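Local atomic coordinates of farnesyl pyrophosphate synthetase (Staphylococcus aureus, PDB entry 5H9D), a protein that probably makes heptaprenyl diphosphate by successive condensation of isoprenoid units onto an allylic diphosphate, using magnesium as cofactor. Residues A[26-31]-A[107-112]; A[206-211]-A[282-287]; A[239-244]-A[274-279]. All blocks are in the same frame, centred on the assembly; numbering follows the deposited sequence.

Interaction 1 of 3, residues A[26-31]-A[107-112]; sequences SVLEQA and ILTGNF
L28 and T109 mark the crossing of two helices that run nearly at right angles: the short axes of 26-31 and 107-112 come within 9.8 Å, with their N-to-C directions 80° apart. At this crossing the CA atoms of L28 and T109 lie 5.6 Å apart. L28 carries most of the contact, dividing its two methyl branches between the neighbours. Its CD1 passes alongside T109, 3.5 Å from T109 OG1, and also reaches the stem of L108, with L28 CD1 to L108 CB at 4.3 Å. The other branch, CD2, goes to the aromatic ring. F112 places CG anti to its backbone N (chi1 174°), which brings the ring beside L28; L28 CG lies over one face at 4.0 Å from F112 CG, toward the rim of the ring. One turn further along helix 26-38, A31 CB fills in beside T109, 3.7 Å from T109 OG1. No hydrogen bond joins the segments. The hydroxyl of the buried T109 bonds instead to T105 O, one turn earlier in its own helix. The partner subunit, of the subunit 1 family, packs against L28, and N105 OD1 of that neighbouring subunit is hydrogen-bonded to N111 ND2. L28, set against T109 and F112 where the helices cross, thus joins helices 26-38 and 103-121 in the mainly helical prenyl synthase fold, at its interface with the second subunit.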
loop_
_atom_site.group_PDB
_atom_site.type_symbol
_atom_site.label_atom_id
_atom_site.label_comp_id
_atom_site.label_asym_id
_atom_site.label_seq_id
_atom_site.Cartn_x
_atom_site.Cartn_y
_atom_site.Cartn_z
ATOM N N SER A 26 -5.116 16.976 13.443
ATOM C CA SER A 26 -3.778 17.478 13.647
ATOM C C SER A 26 -2.640 16.442 13.611
ATOM O O SER A 26 -1.660 16.599 12.888
ATOM C CB SER A 26 -3.796 18.250 14.960
ATOM O OG SER A 26 -2.514 18.705 15.319
ATOM N N VAL A 27 -2.757 15.387 14.402
ATOM C CA VAL A 27 -1.719 14.355 14.410
ATOM C C VAL A 27 -1.492 13.716 13.049
ATOM O O VAL A 27 -0.370 13.566 12.652
ATOM C CB VAL A 27 -2.024 13.225 15.415
ATOM C CG1 VAL A 27 -0.963 12.126 15.295
ATOM C CG2 VAL A 27 -2.017 13.768 16.791
ATOM N N LEU A 28 -2.550 13.325 12.352
ATOM C CA LEU A 28 -2.392 12.731 11.033
ATOM C C LEU A 28 -1.606 13.679 10.149
ATOM O O LEU A 28 -0.862 13.220 9.299
ATOM C CB LEU A 28 -3.744 12.438 10.386
ATOM C CG LEU A 28 -4.251 10.997 10.359
ATOM C CD1 LEU A 28 -3.638 10.187 11.504
ATOM C CD2 LEU A 28 -5.753 11.003 10.438
ATOM N N GLU A 29 -1.762 14.993 10.355
ATOM C CA GLU A 29 -1.036 15.980 9.564
ATOM C C GLU A 29 0.451 16.044 9.915
ATOM O O GLU A 29 1.306 16.136 9.028
ATOM C CB GLU A 29 -1.640 17.364 9.745
ATOM C CG GLU A 29 -1.075 18.366 8.783
ATOM C CD GLU A 29 -1.942 19.579 8.680
ATOM O OE1 GLU A 29 -3.181 19.395 8.714
ATOM O OE2 GLU A 29 -1.387 20.704 8.553
ATOM N N GLN A 30 0.750 16.027 11.208
ATOM C CA GLN A 30 2.124 16.050 11.667
ATOM C C GLN A 30 2.846 14.753 11.303
ATOM O O GLN A 30 4.022 14.783 10.948
ATOM C CB GLN A 30 2.191 16.177 13.171
ATOM C CG GLN A 30 1.657 17.428 13.800
ATOM C CD GLN A 30 1.860 17.341 15.300
ATOM O OE1 GLN A 30 3.005 17.421 15.792
ATOM N NE2 GLN A 30 0.762 17.126 16.039
ATOM N N ALA A 31 2.162 13.616 11.429
ATOM C CA ALA A 31 2.778 12.332 11.093
ATOM C C ALA A 31 3.111 12.270 9.596
ATOM O O ALA A 31 4.250 11.996 9.216
ATOM C CB ALA A 31 1.862 11.169 11.485
ATOM N N ILE A 107 -1.179 3.145 12.084
ATOM C CA ILE A 107 -2.125 2.402 11.291
ATOM C C ILE A 107 -3.104 3.401 10.670
ATOM O O ILE A 107 -3.418 3.319 9.490
ATOM C CB ILE A 107 -2.848 1.364 12.180
ATOM C CG1 ILE A 107 -1.899 0.200 12.457
ATOM C CG2 ILE A 107 -4.097 0.840 11.511
ATOM C CD1 ILE A 107 -2.484 -0.820 13.435
ATOM N N LEU A 108 -3.549 4.356 11.466
ATOM C CA LEU A 108 -4.477 5.352 11.018
ATOM C C LEU A 108 -3.869 6.235 9.950
ATOM O O LEU A 108 -4.554 6.576 8.955
ATOM C CB LEU A 108 -4.963 6.206 12.197
ATOM C CG LEU A 108 -6.001 5.594 13.152
ATOM C CD1 LEU A 108 -6.284 6.622 14.220
ATOM C CD2 LEU A 108 -7.316 5.233 12.444
ATOM N N THR A 109 -2.591 6.591 10.125
ATOM C CA THR A 109 -1.926 7.456 9.155
ATOM C C THR A 109 -1.852 6.751 7.808
ATOM O O THR A 109 -2.097 7.358 6.766
ATOM C CB THR A 109 -0.507 7.903 9.625
ATOM O OG1 THR A 109 -0.582 8.495 10.929
ATOM C CG2 THR A 109 0.011 8.992 8.717
ATOM N N GLY A 110 -1.534 5.459 7.846
ATOM C CA GLY A 110 -1.451 4.664 6.641
ATOM C C GLY A 110 -2.775 4.636 5.898
ATOM O O GLY A 110 -2.787 4.743 4.671
ATOM N N ASN A 111 -3.888 4.483 6.618
ATOM C CA ASN A 111 -5.206 4.461 5.973
ATOM C C ASN A 111 -5.463 5.822 5.333
ATOM O O ASN A 111 -5.973 5.928 4.191
ATOM C CB ASN A 111 -6.327 4.191 6.981
ATOM C CG ASN A 111 -6.184 2.870 7.694
ATOM O OD1 ASN A 111 -5.658 1.907 7.146
ATOM N ND2 ASN A 111 -6.666 2.815 8.921
ATOM N N PHE A 112 -5.115 6.861 6.090
ATOM C CA PHE A 112 -5.270 8.237 5.645
ATOM C C PHE A 112 -4.556 8.447 4.300
ATOM O O PHE A 112 -5.166 8.854 3.321
ATOM C CB PHE A 112 -4.704 9.139 6.758
ATOM C CG PHE A 112 -4.633 10.597 6.423
ATOM C CD1 PHE A 112 -5.783 11.363 6.329
ATOM C CD2 PHE A 112 -3.393 11.224 6.254
ATOM C CE1 PHE A 112 -5.705 12.735 6.076
ATOM C CE2 PHE A 112 -3.309 12.583 6.002
ATOM C CZ PHE A 112 -4.469 13.342 5.913
#

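Interaction 2 of 3, residues A[206-211]-A[282-287]; sequences QIIDDV and AVSSKY
I207 sends its CD1 methyl between V283 and Y287, 3.4 Å from V283 CG1 and 3.9 Å from Y287 CD2, meeting both side chains at about a right angle and coming obliquely to the tyrosine ring. CG1 is anti to the carbonyl carbon of I207 (chi1 -67°) and the chain is extended beyond it, while the other branch turns toward the serine, with I207 CG2 4.0 Å from S284 CB. I208 reaches the same serine with its ethyl arm, so S284 lies against both isoleucines. The S284 hydroxyl is paired with that of S204, one turn before I208, which adds a polar tie beside the apolar contact of the isoleucines. The helices are nearly antiparallel, at 162°; the short axes of 206-211 and 282-287 approach to 9.1 Å, with I207 level with S284. L236 touches both I207 and V283, and Y287 also meets an aromatic side chain of a bound peptide. D210 OD2 bonds to Y161 OH, and D210 OD1 weakly to Q206 NE2. Together D209 and D210 begin the second aspartate-rich DDxxD motif, which in relatives of this family binds magnesium and diphosphate, and I207 and I208 join the helix that carries it to helix 276-296.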
loop_
_atom_site.group_PDB
_atom_site.type_symbol
_atom_site.label_atom_id
_atom_site.label_comp_id
_atom_site.label_asym_id
_atom_site.label_seq_id
_atom_site.Cartn_x
_atom_site.Cartn_y
_atom_site.Cartn_z
ATOM N N GLN A 206 15.209 -3.397 -6.532
ATOM C CA GLN A 206 15.134 -4.285 -5.377
ATOM C C GLN A 206 16.347 -5.199 -5.220
ATOM O O GLN A 206 16.821 -5.418 -4.109
ATOM C CB GLN A 206 13.855 -5.147 -5.450
ATOM C CG GLN A 206 13.574 -5.974 -4.182
ATOM C CD GLN A 206 13.511 -5.086 -2.917
ATOM O OE1 GLN A 206 12.615 -4.243 -2.780
ATOM N NE2 GLN A 206 14.483 -5.270 -2.002
ATOM N N ILE A 207 16.843 -5.741 -6.323
ATOM C CA ILE A 207 17.985 -6.618 -6.206
ATOM C C ILE A 207 19.135 -5.834 -5.586
ATOM O O ILE A 207 19.902 -6.355 -4.780
ATOM C CB ILE A 207 18.392 -7.212 -7.560
ATOM C CG1 ILE A 207 17.292 -8.156 -8.051
ATOM C CG2 ILE A 207 19.699 -7.956 -7.408
ATOM C CD1 ILE A 207 17.555 -8.835 -9.363
ATOM N N ILE A 208 19.226 -4.558 -5.931
ATOM C CA ILE A 208 20.282 -3.736 -5.375
ATOM C C ILE A 208 20.110 -3.553 -3.876
ATOM O O ILE A 208 21.081 -3.688 -3.136
ATOM C CB ILE A 208 20.388 -2.394 -6.126
ATOM C CG1 ILE A 208 21.208 -2.630 -7.395
ATOM C CG2 ILE A 208 21.023 -1.313 -5.259
ATOM C CD1 ILE A 208 20.858 -1.692 -8.527
ATOM N N ASP A 209 18.900 -3.258 -3.415
ATOM C CA ASP A 209 18.659 -3.144 -1.971
ATOM C C ASP A 209 19.220 -4.381 -1.231
ATOM O O ASP A 209 19.949 -4.258 -0.255
ATOM C CB ASP A 209 17.155 -3.097 -1.669
ATOM C CG ASP A 209 16.565 -1.715 -1.769
ATOM O OD1 ASP A 209 16.743 -1.037 -2.809
ATOM O OD2 ASP A 209 15.890 -1.316 -0.795
ATOM N N ASP A 210 18.861 -5.568 -1.713
ATOM C CA ASP A 210 19.276 -6.805 -1.082
ATOM C C ASP A 210 20.753 -6.984 -1.062
ATOM O O ASP A 210 21.302 -7.580 -0.149
ATOM C CB ASP A 210 18.613 -8.010 -1.751
ATOM C CG ASP A 210 17.104 -7.972 -1.635
ATOM O OD1 ASP A 210 16.573 -7.185 -0.793
ATOM O OD2 ASP A 210 16.453 -8.738 -2.380
ATOM N N VAL A 211 21.417 -6.485 -2.080
ATOM C CA VAL A 211 22.855 -6.616 -2.071
ATOM C C VAL A 211 23.392 -5.628 -1.036
ATOM O O VAL A 211 24.227 -5.991 -0.222
ATOM C CB VAL A 211 23.467 -6.336 -3.457
ATOM C CG1 VAL A 211 24.979 -6.443 -3.378
ATOM C CG2 VAL A 211 22.944 -7.336 -4.455
ATOM N N ALA A 282 25.148 -8.775 -10.596
ATOM C CA ALA A 282 25.130 -9.078 -12.030
ATOM C C ALA A 282 23.728 -9.199 -12.615
ATOM O O ALA A 282 23.458 -8.799 -13.759
ATOM C CB ALA A 282 25.889 -10.351 -12.291
ATOM N N VAL A 283 22.839 -9.780 -11.828
ATOM C CA VAL A 283 21.468 -9.956 -12.252
ATOM C C VAL A 283 20.811 -8.574 -12.319
ATOM O O VAL A 283 19.934 -8.304 -13.149
ATOM C CB VAL A 283 20.698 -10.800 -11.250
ATOM C CG1 VAL A 283 19.263 -10.754 -11.619
ATOM C CG2 VAL A 283 21.236 -12.234 -11.195
ATOM N N SER A 284 21.222 -7.706 -11.409
ATOM C CA SER A 284 20.696 -6.368 -11.379
ATOM C C SER A 284 21.088 -5.777 -12.717
ATOM O O SER A 284 20.252 -5.246 -13.452
ATOM C CB SER A 284 21.346 -5.587 -10.235
ATOM O OG SER A 284 20.988 -4.213 -10.239
ATOM N N SER A 285 22.374 -5.903 -13.034
ATOM C CA SER A 285 22.917 -5.376 -14.280
ATOM C C SER A 285 22.295 -5.889 -15.551
ATOM O O SER A 285 22.002 -5.100 -16.449
ATOM C CB SER A 285 24.405 -5.593 -14.335
ATOM O OG SER A 285 25.028 -4.449 -13.799
ATOM N N LYS A 286 22.104 -7.192 -15.655
ATOM C CA LYS A 286 21.483 -7.696 -16.849
ATOM C C LYS A 286 20.097 -7.038 -16.965
ATOM O O LYS A 286 19.664 -6.634 -18.065
ATOM C CB LYS A 286 21.361 -9.214 -16.778
ATOM C CG LYS A 286 20.670 -9.782 -17.977
ATOM C CD LYS A 286 20.738 -11.274 -17.997
ATOM C CE LYS A 286 22.157 -11.754 -18.171
ATOM N NZ LYS A 286 22.106 -13.193 -18.472
ATOM N N TYR A 287 19.414 -6.915 -15.820
ATOM C CA TYR A 287 18.074 -6.300 -15.761
ATOM C C TYR A 287 18.086 -4.870 -16.242
ATOM O O TYR A 287 17.175 -4.461 -16.960
ATOM C CB TYR A 287 17.485 -6.363 -14.338
ATOM C CG TYR A 287 16.520 -7.515 -14.154
ATOM C CD1 TYR A 287 15.424 -7.677 -15.023
ATOM C CD2 TYR A 287 16.705 -8.462 -13.132
ATOM C CE1 TYR A 287 14.535 -8.750 -14.888
ATOM C CE2 TYR A 287 15.806 -9.560 -12.975
ATOM C CZ TYR A 287 14.727 -9.689 -13.862
ATOM O OH TYR A 287 13.831 -10.731 -13.730
#

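Interaction 3 of 3, residues A[239-244]-A[274-279]; sequences LLEMRK and SDSIDE
S274 opens the second segment with a hydroxyl that works twice: its OG accepts from S276 N at 3.0 Å, a capping bond at the turn into helix 276-296, and makes a weak bond to E241 OE2 at 2.9 Å. D275 contributes its CB, beside the K244 ammonium. S276 then donates from OG to E241 OE2 at 2.7 Å, on the anti side of the carboxylate and 15° out of its plane. E241 reaches this pair through a bend at chi2 (52°), and its OE1 bonds to N245 ND2. K244 CE also rests on the S276 hydroxyl. One turn on, E279 extends across L240, with L240 CD1 3.6 Å from E279 CB, so its aliphatic stem covers the leucine before the carboxylate divides between two cations. R243 NH1 forms a salt bridge to E279 OE1 at 3.5 Å, met at the guanidinium edge with the two planes 34° apart, and K244 NZ makes a long one to E279 OE2. The contact is therefore layered: a buried glutamate whose charge is probably stabilised by two serine hydroxyls and an asparagine, and, toward solvent, a salt-bridge network in which R243 and K244 probably balance E279.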
loop_
_atom_site.group_PDB
_atom_site.type_symbol
_atom_site.label_atom_id
_atom_site.label_comp_id
_atom_site.label_asym_id
_atom_site.label_seq_id
_atom_site.Cartn_x
_atom_site.Cartn_y
_atom_site.Cartn_z
ATOM N N LEU A 239 20.443 -16.859 -1.798
ATOM C CA LEU A 239 19.951 -18.004 -2.567
ATOM C C LEU A 239 21.080 -18.522 -3.447
ATOM O O LEU A 239 21.186 -19.724 -3.696
ATOM C CB LEU A 239 18.770 -17.591 -3.451
ATOM C CG LEU A 239 17.485 -17.338 -2.665
ATOM C CD1 LEU A 239 16.521 -16.412 -3.408
ATOM C CD2 LEU A 239 16.838 -18.675 -2.394
ATOM N N LEU A 240 21.916 -17.593 -3.907
ATOM C CA LEU A 240 23.032 -17.918 -4.768
ATOM C C LEU A 240 24.108 -18.661 -4.013
ATOM O O LEU A 240 24.604 -19.675 -4.471
ATOM C CB LEU A 240 23.608 -16.648 -5.399
ATOM C CG LEU A 240 22.640 -15.935 -6.345
ATOM C CD1 LEU A 240 23.309 -14.772 -6.994
ATOM C CD2 LEU A 240 22.156 -16.891 -7.403
ATOM N N GLU A 241 24.470 -18.170 -2.844
ATOM C CA GLU A 241 25.492 -18.852 -2.086
ATOM C C GLU A 241 25.004 -20.228 -1.653
ATOM O O GLU A 241 25.808 -21.108 -1.410
ATOM C CB GLU A 241 25.919 -18.020 -0.870
ATOM C CG GLU A 241 27.208 -18.515 -0.190
ATOM C CD GLU A 241 28.381 -18.698 -1.156
ATOM O OE1 GLU A 241 29.429 -19.245 -0.739
ATOM O OE2 GLU A 241 28.263 -18.303 -2.335
ATOM N N MET A 242 23.694 -20.435 -1.571
ATOM C CA MET A 242 23.198 -21.750 -1.160
ATOM C C MET A 242 23.413 -22.806 -2.247
ATOM O O MET A 242 24.029 -23.846 -1.981
ATOM C CB MET A 242 21.711 -21.708 -0.782
ATOM C CG MET A 242 21.423 -21.110 0.586
ATOM S SD MET A 242 19.695 -21.382 1.151
ATOM C CE MET A 242 18.964 -19.850 0.859
ATOM N N ARG A 243 22.927 -22.546 -3.465
ATOM C CA ARG A 243 23.064 -23.496 -4.563
ATOM C C ARG A 243 24.494 -23.985 -4.782
ATOM O O ARG A 243 24.703 -25.097 -5.250
ATOM C CB ARG A 243 22.536 -22.894 -5.866
ATOM C CG ARG A 243 23.171 -21.569 -6.215
ATOM C CD ARG A 243 23.110 -21.234 -7.699
ATOM N NE ARG A 243 21.768 -21.292 -8.273
ATOM C CZ ARG A 243 21.343 -20.495 -9.258
ATOM N NH1 ARG A 243 22.155 -19.574 -9.773
ATOM N NH2 ARG A 243 20.106 -20.620 -9.737
ATOM N N LYS A 244 25.485 -23.174 -4.448
ATOM C CA LYS A 244 26.856 -23.619 -4.664
ATOM C C LYS A 244 27.659 -23.916 -3.398
ATOM O O LYS A 244 28.863 -24.177 -3.484
ATOM C CB LYS A 244 27.627 -22.597 -5.517
ATOM C CG LYS A 244 27.983 -21.284 -4.840
ATOM C CD LYS A 244 28.730 -20.427 -5.848
ATOM C CE LYS A 244 28.814 -18.957 -5.461
ATOM N NZ LYS A 244 29.169 -18.160 -6.689
ATOM N N SER A 274 32.052 -13.431 -0.445
ATOM C CA SER A 274 31.536 -14.317 -1.473
ATOM C C SER A 274 31.452 -13.700 -2.874
ATOM O O SER A 274 31.537 -12.471 -3.054
ATOM C CB SER A 274 30.150 -14.808 -1.039
ATOM O OG SER A 274 29.574 -15.689 -1.989
ATOM N N ASP A 275 31.295 -14.580 -3.861
ATOM C CA ASP A 275 31.156 -14.172 -5.254
ATOM C C ASP A 275 29.671 -13.886 -5.497
ATOM O O ASP A 275 29.287 -13.188 -6.443
ATOM C CB ASP A 275 31.633 -15.295 -6.205
ATOM C CG ASP A 275 33.151 -15.497 -6.171
ATOM O OD1 ASP A 275 33.904 -14.491 -6.166
ATOM O OD2 ASP A 275 33.601 -16.664 -6.161
ATOM N N SER A 276 28.848 -14.432 -4.610
ATOM C CA SER A 276 27.406 -14.299 -4.682
ATOM C C SER A 276 26.917 -12.870 -4.587
ATOM O O SER A 276 25.872 -12.528 -5.127
ATOM C CB SER A 276 26.778 -15.153 -3.596
ATOM O OG SER A 276 26.965 -16.523 -3.897
ATOM N N ILE A 277 27.662 -12.029 -3.894
ATOM C CA ILE A 277 27.271 -10.642 -3.795
ATOM C C ILE A 277 27.444 -10.061 -5.181
ATOM O O ILE A 277 26.741 -9.134 -5.573
ATOM C CB ILE A 277 28.152 -9.864 -2.809
ATOM C CG1 ILE A 277 27.568 -9.984 -1.416
ATOM C CG2 ILE A 277 28.225 -8.396 -3.205
ATOM C CD1 ILE A 277 26.219 -9.306 -1.276
ATOM N N ASP A 278 28.378 -10.623 -5.931
ATOM C CA ASP A 278 28.631 -10.121 -7.268
ATOM C C ASP A 278 27.740 -10.765 -8.317
ATOM O O ASP A 278 27.356 -10.120 -9.296
ATOM C CB ASP A 278 30.122 -10.276 -7.598
ATOM C CG ASP A 278 30.996 -9.305 -6.788
ATOM O OD1 ASP A 278 31.028 -8.099 -7.150
ATOM O OD2 ASP A 278 31.619 -9.743 -5.782
ATOM N N GLU A 279 27.393 -12.030 -8.113
ATOM C CA GLU A 279 26.521 -12.697 -9.050
ATOM C C GLU A 279 25.165 -11.990 -8.923
ATOM O O GLU A 279 24.466 -11.799 -9.918
ATOM C CB GLU A 279 26.420 -14.180 -8.700
ATOM C CG GLU A 279 25.768 -15.033 -9.792
ATOM C CD GLU A 279 25.512 -16.480 -9.351
ATOM O OE1 GLU A 279 24.732 -17.199 -10.030
ATOM O OE2 GLU A 279 26.096 -16.899 -8.329
#

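From the N terminus, interaction 1 closes first, bringing helix 103-121 back across helix 26-38 on one side of the chain's centre. The other two both begin after it, on the opposite side of the centre, their own centres about 34 and 41 Å from that of interaction 1. There the chain leaves helix 188-215, runs through 239-244, returns at 274-279 to close interaction 3, and only then reaches 282-287 to close interaction 2, so the shorter loop lies within the longer one. Both end on helix 276-296, and V211 CG1 packs 3.8 Å from I277 CD1 between them. This helix thereby ties helix 188-215 to helix 236-243.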